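Local coordinates for RavA (Legionella pneumophila str. Paris, PDB 6WO6), which is a Legionella pneumophila effector linked to cell invasion, whose molecular activity is not established, at residues 56-64 / 78-88; 166-177 / 199-210. The protein carries 2 engineered substitutions. All blocks are in the same frame, centred on the assembly; numbering follows the deposited sequence.

Contact 1: 56-64 / 78-88; sequences ELKDFAHAI and HSFLFQAYQVK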
loop_
_atom_site.group_PDB
_atom_site.type_symbol
_atom_site.label_atom_id
_atom_site.label_comp_id
_atom_site.label_asym_id
_atom_site.label_seq_id
_atom_site.Cartn_x
_atom_site.Cartn_y
_atom_site.Cartn_z
ATOM N N GLU A 56 -26.299 -1.180 5.767
ATOM C CA GLU A 56 -27.640 -1.683 5.512
ATOM C C GLU A 56 -27.684 -2.750 4.423
ATOM O O GLU A 56 -28.730 -3.391 4.258
ATOM C CB GLU A 56 -28.572 -0.525 5.136
ATOM C CG GLU A 56 -28.561 0.616 6.143
ATOM C CD GLU A 56 -29.587 1.684 5.832
ATOM O OE1 GLU A 56 -30.632 1.352 5.234
ATOM O OE2 GLU A 56 -29.348 2.857 6.186
ATOM N N LEU A 57 -26.576 -2.967 3.704
ATOM C CA LEU A 57 -26.548 -3.922 2.598
ATOM C C LEU A 57 -27.175 -5.257 2.985
ATOM O O LEU A 57 -28.136 -5.713 2.353
ATOM C CB LEU A 57 -25.108 -4.127 2.120
ATOM C CG LEU A 57 -24.632 -3.262 0.954
ATOM C CD1 LEU A 57 -23.185 -3.576 0.616
ATOM C CD2 LEU A 57 -25.523 -3.467 -0.263
ATOM N N LYS A 58 -26.644 -5.891 4.036
ATOM C CA LYS A 58 -27.189 -7.162 4.506
ATOM C C LYS A 58 -28.692 -7.060 4.737
ATOM O O LYS A 58 -29.467 -7.875 4.219
ATOM C CB LYS A 58 -26.474 -7.600 5.786
ATOM N N ASP A 59 -29.123 -6.046 5.494
ATOM C CA ASP A 59 -30.553 -5.813 5.668
ATOM C C ASP A 59 -31.248 -5.732 4.317
ATOM O O ASP A 59 -32.198 -6.480 4.046
ATOM C CB ASP A 59 -30.786 -4.532 6.472
ATOM C CG ASP A 59 -30.488 -4.706 7.949
ATOM O OD1 ASP A 59 -30.780 -5.791 8.495
ATOM O OD2 ASP A 59 -29.963 -3.753 8.563
ATOM N N PHE A 60 -30.745 -4.860 3.435
ATOM C CA PHE A 60 -31.322 -4.724 2.102
ATOM C C PHE A 60 -31.424 -6.073 1.406
ATOM O O PHE A 60 -32.423 -6.360 0.734
ATOM C CB PHE A 60 -30.489 -3.753 1.265
ATOM C CG PHE A 60 -31.164 -3.316 -0.005
ATOM C CD1 PHE A 60 -32.544 -3.224 -0.074
ATOM C CD2 PHE A 60 -30.418 -3.009 -1.133
ATOM C CE1 PHE A 60 -33.171 -2.824 -1.240
ATOM C CE2 PHE A 60 -31.039 -2.610 -2.304
ATOM C CZ PHE A 60 -32.417 -2.516 -2.358
ATOM N N ALA A 61 -30.407 -6.923 1.579
ATOM C CA ALA A 61 -30.443 -8.255 0.984
ATOM C C ALA A 61 -31.745 -8.962 1.331
ATOM O O ALA A 61 -32.510 -9.352 0.440
ATOM C CB ALA A 61 -29.239 -9.074 1.453
ATOM N N HIS A 62 -32.037 -9.083 2.629
ATOM C CA HIS A 62 -33.255 -9.771 3.043
ATOM C C HIS A 62 -34.484 -9.100 2.449
ATOM O O HIS A 62 -35.442 -9.779 2.055
ATOM C CB HIS A 62 -33.340 -9.820 4.569
ATOM C CG HIS A 62 -32.266 -10.649 5.202
ATOM N ND1 HIS A 62 -31.670 -11.712 4.556
ATOM C CD2 HIS A 62 -31.672 -10.567 6.416
ATOM C CE1 HIS A 62 -30.759 -12.251 5.347
ATOM N NE2 HIS A 62 -30.741 -11.575 6.482
ATOM N N ALA A 63 -34.457 -7.769 2.336
ATOM C CA ALA A 63 -35.569 -7.057 1.714
ATOM C C ALA A 63 -35.829 -7.585 0.309
ATOM O O ALA A 63 -36.963 -7.938 -0.035
ATOM C CB ALA A 63 -35.284 -5.555 1.689
ATOM N N ILE A 64 -34.773 -7.685 -0.506
ATOM C CA ILE A 64 -34.930 -8.202 -1.861
ATOM C C ILE A 64 -35.493 -9.615 -1.830
ATOM O O ILE A 64 -36.281 -10.000 -2.704
ATOM C CB ILE A 64 -33.583 -8.143 -2.609
ATOM C CG1 ILE A 64 -33.074 -6.702 -2.679
ATOM C CG2 ILE A 64 -33.712 -8.733 -4.002
ATOM C CD1 ILE A 64 -31.708 -6.572 -3.319
ATOM N N HIS A 78 -36.969 -7.623 -10.290
ATOM C CA HIS A 78 -36.257 -8.295 -9.209
ATOM C C HIS A 78 -34.931 -8.867 -9.692
ATOM O O HIS A 78 -33.938 -8.859 -8.953
ATOM C CB HIS A 78 -37.130 -9.394 -8.607
ATOM C CG HIS A 78 -36.447 -10.188 -7.538
ATOM N ND1 HIS A 78 -35.656 -11.284 -7.813
ATOM C CD2 HIS A 78 -36.437 -10.045 -6.192
ATOM C CE1 HIS A 78 -35.189 -11.781 -6.682
ATOM N NE2 HIS A 78 -35.647 -11.048 -5.684
ATOM N N SER A 79 -34.892 -9.366 -10.930
ATOM C CA SER A 79 -33.647 -9.882 -11.491
ATOM C C SER A 79 -32.583 -8.790 -11.556
ATOM O O SER A 79 -31.439 -8.987 -11.121
ATOM C CB SER A 79 -33.912 -10.468 -12.878
ATOM O OG SER A 79 -32.722 -10.953 -13.472
ATOM N N PHE A 80 -32.950 -7.625 -12.101
ATOM C CA PHE A 80 -32.021 -6.504 -12.173
ATOM C C PHE A 80 -31.554 -6.081 -10.785
ATOM O O PHE A 80 -30.355 -5.857 -10.566
ATOM C CB PHE A 80 -32.677 -5.323 -12.892
ATOM C CG PHE A 80 -32.867 -5.533 -14.365
ATOM C CD1 PHE A 80 -34.000 -6.169 -14.849
ATOM C CD2 PHE A 80 -31.918 -5.087 -15.268
ATOM C CE1 PHE A 80 -34.179 -6.362 -16.209
ATOM C CE2 PHE A 80 -32.090 -5.275 -16.628
ATOM C CZ PHE A 80 -33.224 -5.912 -17.099
ATOM N N LEU A 81 -32.487 -5.969 -9.836
ATOM C CA LEU A 81 -32.116 -5.511 -8.500
ATOM C C LEU A 81 -31.179 -6.498 -7.815
ATOM O O LEU A 81 -30.212 -6.091 -7.157
ATOM C CB LEU A 81 -33.368 -5.276 -7.654
ATOM C CG LEU A 81 -33.106 -4.488 -6.369
ATOM C CD1 LEU A 81 -32.480 -3.147 -6.706
ATOM C CD2 LEU A 81 -34.380 -4.304 -5.559
ATOM N N PHE A 82 -31.435 -7.800 -7.967
ATOM C CA PHE A 82 -30.571 -8.788 -7.331
ATOM C C PHE A 82 -29.185 -8.797 -7.963
ATOM O O PHE A 82 -28.178 -8.902 -7.253
ATOM C CB PHE A 82 -31.201 -10.177 -7.399
ATOM C CG PHE A 82 -30.508 -11.190 -6.535
ATOM C CD1 PHE A 82 -30.657 -11.157 -5.157
ATOM C CD2 PHE A 82 -29.703 -12.167 -7.096
ATOM C CE1 PHE A 82 -30.018 -12.082 -4.352
ATOM C CE2 PHE A 82 -29.061 -13.096 -6.297
ATOM C CZ PHE A 82 -29.219 -13.053 -4.923
ATOM N N GLN A 83 -29.108 -8.679 -9.293
ATOM C CA GLN A 83 -27.798 -8.621 -9.939
ATOM C C GLN A 83 -27.020 -7.383 -9.502
ATOM O O GLN A 83 -25.799 -7.446 -9.294
ATOM C CB GLN A 83 -27.959 -8.658 -11.458
ATOM C CG GLN A 83 -28.372 -10.016 -12.004
ATOM C CD GLN A 83 -28.610 -9.996 -13.505
ATOM O OE1 GLN A 83 -27.753 -10.408 -14.288
ATOM N NE2 GLN A 83 -29.782 -9.522 -13.912
ATOM N N ALA A 84 -27.708 -6.247 -9.348
ATOM C CA ALA A 84 -27.034 -5.034 -8.895
ATOM C C ALA A 84 -26.521 -5.187 -7.465
ATOM O O ALA A 84 -25.387 -4.781 -7.155
ATOM C CB ALA A 84 -27.979 -3.839 -9.004
ATOM N N TYR A 85 -27.347 -5.756 -6.581
ATOM C CA TYR A 85 -26.885 -6.043 -5.226
ATOM C C TYR A 85 -25.675 -6.964 -5.248
ATOM O O TYR A 85 -24.746 -6.792 -4.455
ATOM C CB TYR A 85 -28.002 -6.665 -4.387
ATOM C CG TYR A 85 -27.496 -7.281 -3.095
ATOM C CD1 TYR A 85 -27.239 -6.492 -1.980
ATOM C CD2 TYR A 85 -27.263 -8.648 -2.995
ATOM C CE1 TYR A 85 -26.768 -7.047 -0.801
ATOM C CE2 TYR A 85 -26.791 -9.210 -1.822
ATOM C CZ TYR A 85 -26.545 -8.406 -0.728
ATOM O OH TYR A 85 -26.078 -8.963 0.443
ATOM N N GLN A 86 -25.678 -7.961 -6.138
ATOM C CA GLN A 86 -24.538 -8.867 -6.246
ATOM C C GLN A 86 -23.271 -8.108 -6.614
ATOM O O GLN A 86 -22.212 -8.309 -6.005
ATOM C CB GLN A 86 -24.833 -9.955 -7.280
ATOM C CG GLN A 86 -25.793 -11.027 -6.801
ATOM C CD GLN A 86 -25.159 -11.959 -5.790
ATOM O OE1 GLN A 86 -24.442 -12.891 -6.154
ATOM N NE2 GLN A 86 -25.417 -11.709 -4.512
ATOM N N VAL A 87 -23.367 -7.229 -7.614
ATOM C CA VAL A 87 -22.209 -6.434 -8.025
ATOM C C VAL A 87 -21.659 -5.641 -6.845
ATOM O O VAL A 87 -20.462 -5.715 -6.522
ATOM C CB VAL A 87 -22.581 -5.509 -9.198
ATOM C CG1 VAL A 87 -21.440 -4.543 -9.492
ATOM C CG2 VAL A 87 -22.921 -6.329 -10.431
ATOM N N LYS A 88 -22.525 -4.875 -6.176
ATOM C CA LYS A 88 -22.040 -4.018 -5.098
ATOM C C LYS A 88 -21.509 -4.835 -3.923
ATOM O O LYS A 88 -20.489 -4.475 -3.323
ATOM C CB LYS A 88 -23.135 -3.060 -4.631
ATOM C CG LYS A 88 -22.711 -2.206 -3.441
ATOM C CD LYS A 88 -23.279 -0.798 -3.505
ATOM C CE LYS A 88 -22.931 -0.010 -2.247
ATOM N NZ LYS A 88 -23.479 1.375 -2.281
#

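Contact 2: 166-177 / 199-210; sequences KVGHAFAVRRDI and SCIEFASLFNVI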
loop_
_atom_site.group_PDB
_atom_site.type_symbol
_atom_site.label_atom_id
_atom_site.label_comp_id
_atom_site.label_asym_id
_atom_site.label_seq_id
_atom_site.Cartn_x
_atom_site.Cartn_y
_atom_site.Cartn_z
ATOM N N LYS A 166 -4.639 2.047 -10.465
ATOM C CA LYS A 166 -4.243 2.131 -9.061
ATOM C C LYS A 166 -3.748 0.786 -8.542
ATOM O O LYS A 166 -2.801 0.732 -7.746
ATOM C CB LYS A 166 -5.409 2.638 -8.211
ATOM C CG LYS A 166 -5.839 4.066 -8.515
ATOM C CD LYS A 166 -4.739 5.069 -8.219
ATOM C CE LYS A 166 -5.162 6.468 -8.631
ATOM N NZ LYS A 166 -4.032 7.434 -8.569
ATOM N N VAL A 167 -4.375 -0.309 -8.976
ATOM C CA VAL A 167 -3.921 -1.631 -8.547
ATOM C C VAL A 167 -2.519 -1.908 -9.076
ATOM O O VAL A 167 -1.658 -2.428 -8.353
ATOM C CB VAL A 167 -4.925 -2.714 -8.986
ATOM C CG1 VAL A 167 -4.295 -4.095 -8.895
ATOM C CG2 VAL A 167 -6.165 -2.647 -8.119
ATOM N N GLY A 168 -2.267 -1.564 -10.342
ATOM C CA GLY A 168 -0.916 -1.686 -10.866
ATOM C C GLY A 168 0.092 -0.886 -10.059
ATOM O O GLY A 168 1.181 -1.378 -9.740
ATOM N N HIS A 169 -0.268 0.349 -9.699
ATOM C CA HIS A 169 0.646 1.203 -8.946
ATOM C C HIS A 169 0.963 0.613 -7.573
ATOM O O HIS A 169 2.129 0.567 -7.152
ATOM C CB HIS A 169 0.045 2.600 -8.805
ATOM C CG HIS A 169 -0.042 3.353 -10.095
ATOM N ND1 HIS A 169 -0.827 4.476 -10.248
ATOM C CD2 HIS A 169 0.564 3.152 -11.289
ATOM C CE1 HIS A 169 -0.705 4.930 -11.482
ATOM N NE2 HIS A 169 0.134 4.146 -12.134
ATOM N N ALA A 170 -0.070 0.166 -6.852
ATOM C CA ALA A 170 0.146 -0.398 -5.523
ATOM C C ALA A 170 0.972 -1.676 -5.592
ATOM O O ALA A 170 1.850 -1.900 -4.746
ATOM C CB ALA A 170 -1.194 -0.661 -4.835
ATOM N N PHE A 171 0.708 -2.525 -6.591
ATOM C CA PHE A 171 1.519 -3.726 -6.766
ATOM C C PHE A 171 2.978 -3.374 -7.023
ATOM O O PHE A 171 3.884 -4.020 -6.480
ATOM C CB PHE A 171 0.965 -4.575 -7.911
ATOM C CG PHE A 171 -0.164 -5.478 -7.508
ATOM C CD1 PHE A 171 -0.323 -5.860 -6.187
ATOM C CD2 PHE A 171 -1.062 -5.950 -8.452
ATOM C CE1 PHE A 171 -1.362 -6.697 -5.812
ATOM C CE2 PHE A 171 -2.102 -6.786 -8.084
ATOM C CZ PHE A 171 -2.252 -7.159 -6.763
ATOM N N ALA A 172 3.228 -2.351 -7.849
ATOM C CA ALA A 172 4.603 -1.940 -8.118
ATOM C C ALA A 172 5.295 -1.457 -6.849
ATOM O O ALA A 172 6.457 -1.804 -6.592
ATOM C CB ALA A 172 4.625 -0.845 -9.185
ATOM N N VAL A 173 4.599 -0.648 -6.047
ATOM C CA VAL A 173 5.205 -0.134 -4.821
ATOM C C VAL A 173 5.526 -1.277 -3.861
ATOM O O VAL A 173 6.604 -1.310 -3.253
ATOM C CB VAL A 173 4.295 0.924 -4.173
ATOM C CG1 VAL A 173 4.748 1.220 -2.752
ATOM C CG2 VAL A 173 4.308 2.195 -5.000
ATOM N N ARG A 174 4.609 -2.239 -3.725
ATOM C CA ARG A 174 4.872 -3.386 -2.855
ATOM C C ARG A 174 6.069 -4.192 -3.351
ATOM O O ARG A 174 6.950 -4.574 -2.567
ATOM C CB ARG A 174 3.629 -4.269 -2.764
ATOM C CG ARG A 174 3.813 -5.521 -1.920
ATOM C CD ARG A 174 3.576 -5.245 -0.445
ATOM N NE ARG A 174 4.092 -6.318 0.399
ATOM C CZ ARG A 174 3.441 -7.447 0.668
ATOM N NH1 ARG A 174 3.996 -8.364 1.449
ATOM N NH2 ARG A 174 2.237 -7.663 0.157
ATOM N N ARG A 175 6.116 -4.461 -4.660
ATOM C CA ARG A 175 7.215 -5.233 -5.229
ATOM C C ARG A 175 8.556 -4.549 -4.993
ATOM O O ARG A 175 9.549 -5.207 -4.656
ATOM C CB ARG A 175 6.978 -5.446 -6.725
ATOM C CG ARG A 175 8.126 -6.115 -7.461
ATOM C CD ARG A 175 7.968 -5.969 -8.967
ATOM N NE ARG A 175 7.893 -4.567 -9.371
ATOM C CZ ARG A 175 7.884 -4.148 -10.633
ATOM N NH1 ARG A 175 7.815 -2.851 -10.902
ATOM N NH2 ARG A 175 7.950 -5.023 -11.627
ATOM N N ASP A 176 8.605 -3.224 -5.159
ATOM C CA ASP A 176 9.877 -2.527 -5.002
ATOM C C ASP A 176 10.271 -2.380 -3.538
ATOM O O ASP A 176 11.467 -2.362 -3.224
ATOM C CB ASP A 176 9.823 -1.164 -5.688
ATOM C CG ASP A 176 10.015 -1.266 -7.190
ATOM O OD1 ASP A 176 10.137 -2.403 -7.698
ATOM O OD2 ASP A 176 10.049 -0.214 -7.860
ATOM N N ILE A 177 9.298 -2.352 -2.646
ATOM C CA ILE A 177 9.638 -2.237 -1.207
ATOM C C ILE A 177 10.220 -3.561 -0.737
ATOM O O ILE A 177 10.977 -3.548 0.204
ATOM C CB ILE A 177 8.397 -1.886 -0.383
ATOM C CG1 ILE A 177 7.970 -0.443 -0.605
ATOM C CG2 ILE A 177 8.660 -2.154 1.076
ATOM C CD1 ILE A 177 6.905 -0.007 0.329
ATOM N N SER A 199 2.900 7.551 -6.314
ATOM C CA SER A 199 2.506 6.190 -5.955
ATOM C C SER A 199 2.943 5.853 -4.535
ATOM O O SER A 199 2.206 5.185 -3.798
ATOM C CB SER A 199 3.090 5.181 -6.945
ATOM O OG SER A 199 2.386 5.196 -8.172
ATOM N N CYS A 200 4.137 6.304 -4.134
ATOM C CA CYS A 200 4.592 6.085 -2.764
ATOM C C CYS A 200 3.690 6.799 -1.764
ATOM O O CYS A 200 3.351 6.242 -0.714
ATOM C CB CYS A 200 6.039 6.553 -2.599
ATOM S SG CYS A 200 7.274 5.597 -3.525
ATOM N N ILE A 201 3.282 8.029 -2.078
ATOM C CA ILE A 201 2.458 8.796 -1.146
ATOM C C ILE A 201 1.044 8.226 -1.078
ATOM O O ILE A 201 0.477 8.062 0.008
ATOM C CB ILE A 201 2.457 10.284 -1.539
ATOM C CG1 ILE A 201 3.854 10.881 -1.344
ATOM C CG2 ILE A 201 1.423 11.055 -0.731
ATOM C CD1 ILE A 201 3.981 12.311 -1.805
ATOM N N GLU A 202 0.456 7.912 -2.240
ATOM C CA GLU A 202 -0.910 7.398 -2.275
ATOM C C GLU A 202 -1.049 6.093 -1.502
ATOM O O GLU A 202 -2.106 5.830 -0.918
ATOM C CB GLU A 202 -1.363 7.196 -3.723
ATOM C CG GLU A 202 -2.173 8.348 -4.295
ATOM C CD GLU A 202 -2.627 8.093 -5.725
ATOM O OE1 GLU A 202 -2.219 7.062 -6.303
ATOM O OE2 GLU A 202 -3.387 8.922 -6.271
ATOM N N PHE A 203 -0.003 5.271 -1.484
ATOM C CA PHE A 203 -0.031 3.965 -0.837
ATOM C C PHE A 203 1.000 3.880 0.281
ATOM O O PHE A 203 1.677 2.864 0.447
ATOM C CB PHE A 203 0.193 2.851 -1.856
ATOM C CG PHE A 203 -0.835 2.814 -2.953
ATOM C CD1 PHE A 203 -2.095 2.278 -2.724
ATOM C CD2 PHE A 203 -0.541 3.307 -4.215
ATOM C CE1 PHE A 203 -3.044 2.242 -3.737
ATOM C CE2 PHE A 203 -1.483 3.274 -5.229
ATOM C CZ PHE A 203 -2.736 2.741 -4.990
ATOM N N ALA A 204 1.117 4.951 1.073
ATOM C CA ALA A 204 2.157 5.032 2.096
ATOM C C ALA A 204 2.020 3.956 3.167
ATOM O O ALA A 204 3.027 3.586 3.785
ATOM C CB ALA A 204 2.146 6.414 2.749
ATOM N N SER A 205 0.806 3.443 3.394
ATOM C CA SER A 205 0.626 2.384 4.384
ATOM C C SER A 205 1.477 1.163 4.064
ATOM O O SER A 205 1.861 0.418 4.974
ATOM C CB SER A 205 -0.844 1.983 4.475
ATOM O OG SER A 205 -1.672 3.115 4.660
ATOM N N LEU A 206 1.790 0.947 2.783
ATOM C CA LEU A 206 2.626 -0.181 2.389
ATOM C C LEU A 206 4.022 -0.116 2.995
ATOM O O LEU A 206 4.697 -1.149 3.076
ATOM C CB LEU A 206 2.732 -0.253 0.865
ATOM C CG LEU A 206 1.463 -0.662 0.126
ATOM C CD1 LEU A 206 1.739 -0.802 -1.363
ATOM C CD2 LEU A 206 0.924 -1.958 0.704
ATOM N N PHE A 207 4.478 1.063 3.416
ATOM C CA PHE A 207 5.788 1.143 4.047
ATOM C C PHE A 207 5.764 0.705 5.506
ATOM O O PHE A 207 6.834 0.557 6.110
ATOM C CB PHE A 207 6.344 2.563 3.911
ATOM C CG PHE A 207 6.675 2.937 2.494
ATOM C CD1 PHE A 207 7.935 2.684 1.975
ATOM C CD2 PHE A 207 5.720 3.510 1.671
ATOM C CE1 PHE A 207 8.236 3.010 0.663
ATOM C CE2 PHE A 207 6.017 3.843 0.360
ATOM C CZ PHE A 207 7.275 3.591 -0.145
ATOM N N ASN A 208 4.578 0.450 6.071
ATOM C CA ASN A 208 4.488 -0.072 7.431
ATOM C C ASN A 208 5.225 -1.396 7.596
ATOM O O ASN A 208 5.474 -1.817 8.730
ATOM C CB ASN A 208 3.021 -0.245 7.831
ATOM C CG ASN A 208 2.308 1.080 8.032
ATOM O OD1 ASN A 208 2.916 2.147 7.940
ATOM N ND2 ASN A 208 1.007 1.017 8.301
ATOM N N VAL A 209 5.581 -2.057 6.493
ATOM C CA VAL A 209 6.309 -3.315 6.582
ATOM C C VAL A 209 7.743 -3.087 7.055
ATOM O O VAL A 209 8.356 -3.987 7.642
ATOM C CB VAL A 209 6.261 -4.050 5.227
ATOM C CG1 VAL A 209 6.972 -3.246 4.147
ATOM C CG2 VAL A 209 6.854 -5.444 5.341
ATOM N N ILE A 210 8.303 -1.891 6.834
ATOM C CA ILE A 210 9.690 -1.650 7.233
ATOM C C ILE A 210 9.824 -1.263 8.695
ATOM O O ILE A 210 10.942 -0.981 9.147
ATOM C CB ILE A 210 10.371 -0.551 6.389
ATOM C CG1 ILE A 210 9.821 0.830 6.749
ATOM C CG2 ILE A 210 10.225 -0.840 4.902
ATOM C CD1 ILE A 210 10.434 1.961 5.955
HETATM O O HOH W 1 -0.520 6.388 -8.011
#

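Contact 1: 56-64 / 78-88
Ile-64 fits as a knob into a hole formed by His-78, Leu-81, Phe-82 and Tyr-85, joining two nearly antiparallel helices of an all-helical protein. The segment axes approach to 10.8 Å. Their directions differ by 159°, as in a helical hairpin. The two branches of Ile-64 divide the hole. CG1 lies anti to the carbonyl carbon, and CD1 continues between Leu-81 and Tyr-85, 3.9 Å from both Leu-81 CG and Tyr-85 CB. CG2 turns the other way, to the edge of the Phe-82 ring and to His-78, where it lies 3.5 Å from NE2. The same imidazole reaches the backbone. Its NE2 gives a weak hydrogen bond to Ile-64 O, which lies in the ring plane at the edge; the N-H...O angle is only 130°.

Tyr-85 lies across the 56-64 helix. Its CG is anti to the backbone N (chi1 166°), which carries the phenol over toward Ala-61 and Leu-57. Ala-61 CA sits over one ring face, offset toward the rim. Leu-57 CD2 meets the ring at CE1, 3.8 Å away. Phe-60 CZ makes a looser contact with Leu-81 CD2.

Farther out, Leu-48 of helix 38-51 touches both Phe-60 and Leu-81, and Tyr-17 packs edge-to-face with Phe-60. The aliphatic chain of Lys-88 passes Leu-57, and its amine is hydrogen-bonded to Val-49 O and Cys-52 O. At the phenol end, Tyr-85 OH lies 3.3 Å from the methyl carbon CB of Ala-61.

Contact 2: 166-177 / 199-210
Two phenyl rings, Phe-203 and Phe-207, each take an aliphatic group of helix 166-177 over one face, where a helix packs on a helix end and the 3-10 segment that follows it, within an all-helical fold. The 199-210 segment leaves its alpha-helix at Phe-203 and continues as a 3-10 segment from Ala-204. Ala-170 CB stands almost above the centre of the Phe-203 ring, a CH-pi contact of 3.6 Å to the centroid and 10° off the normal. Ile-177 CD1 makes the second CH-pi contact over Phe-207, offset toward the rim. The Ile-177 side chain and this ring cross at about a right angle. The Ile-177 and Val-209 side chains slide past each other in opposite directions, with Ile-177 CG2 touching Val-209 CG1.

Leu-206 points toward the helix, at a level between the two rings. Its CD1 lies 3.9 Å from Val-173 CG1 and also meets the backbone at Ala-170 O. The other Val-173 methyl, CG2, faces Ser-199 CB. Leu-136 and Glu-140 of helix 131-141 also touch Leu-206, and Phe-240 stacks on Phe-207.

Polar groups gather at the Lys-166 end. One water donates to Glu-202 OE1 and links it to Ser-199 OG and, weakly, to His-169 ND1. The Lys-166 chain bends at chi2 (-63°) and crosses the extended end of Glu-202 at about a right angle, which brings its amine to the carboxylate. The salt bridge has a weak bond from NZ to OE1, and its stronger bond puts Lys-166 NZ 2.8 Å from Glu-202 OE2, on the syn lone pair.

Overall arrangement
Contacts 1 and 2 follow one another along an elongated, all-helical chain. Their centres are 34 Å apart and their nearest atoms about 15 Å apart, so they do not touch. Contact 1 lies in the N-terminal part, its centre about 31 Å from the centre of the chain, and is partly buried. Contact 2 is a buried contact, its centre about 4 Å from the centre of the chain. They share no helices: 56-64 and 78-88 pair two regular helices, whereas 166-177 packs on a helix end and the 3-10 segment after it. Both are mainly apolar. Their polar margins differ: contact 1 has a weak histidine-to-backbone bond, while contact 2 has a salt bridge with a bridging water.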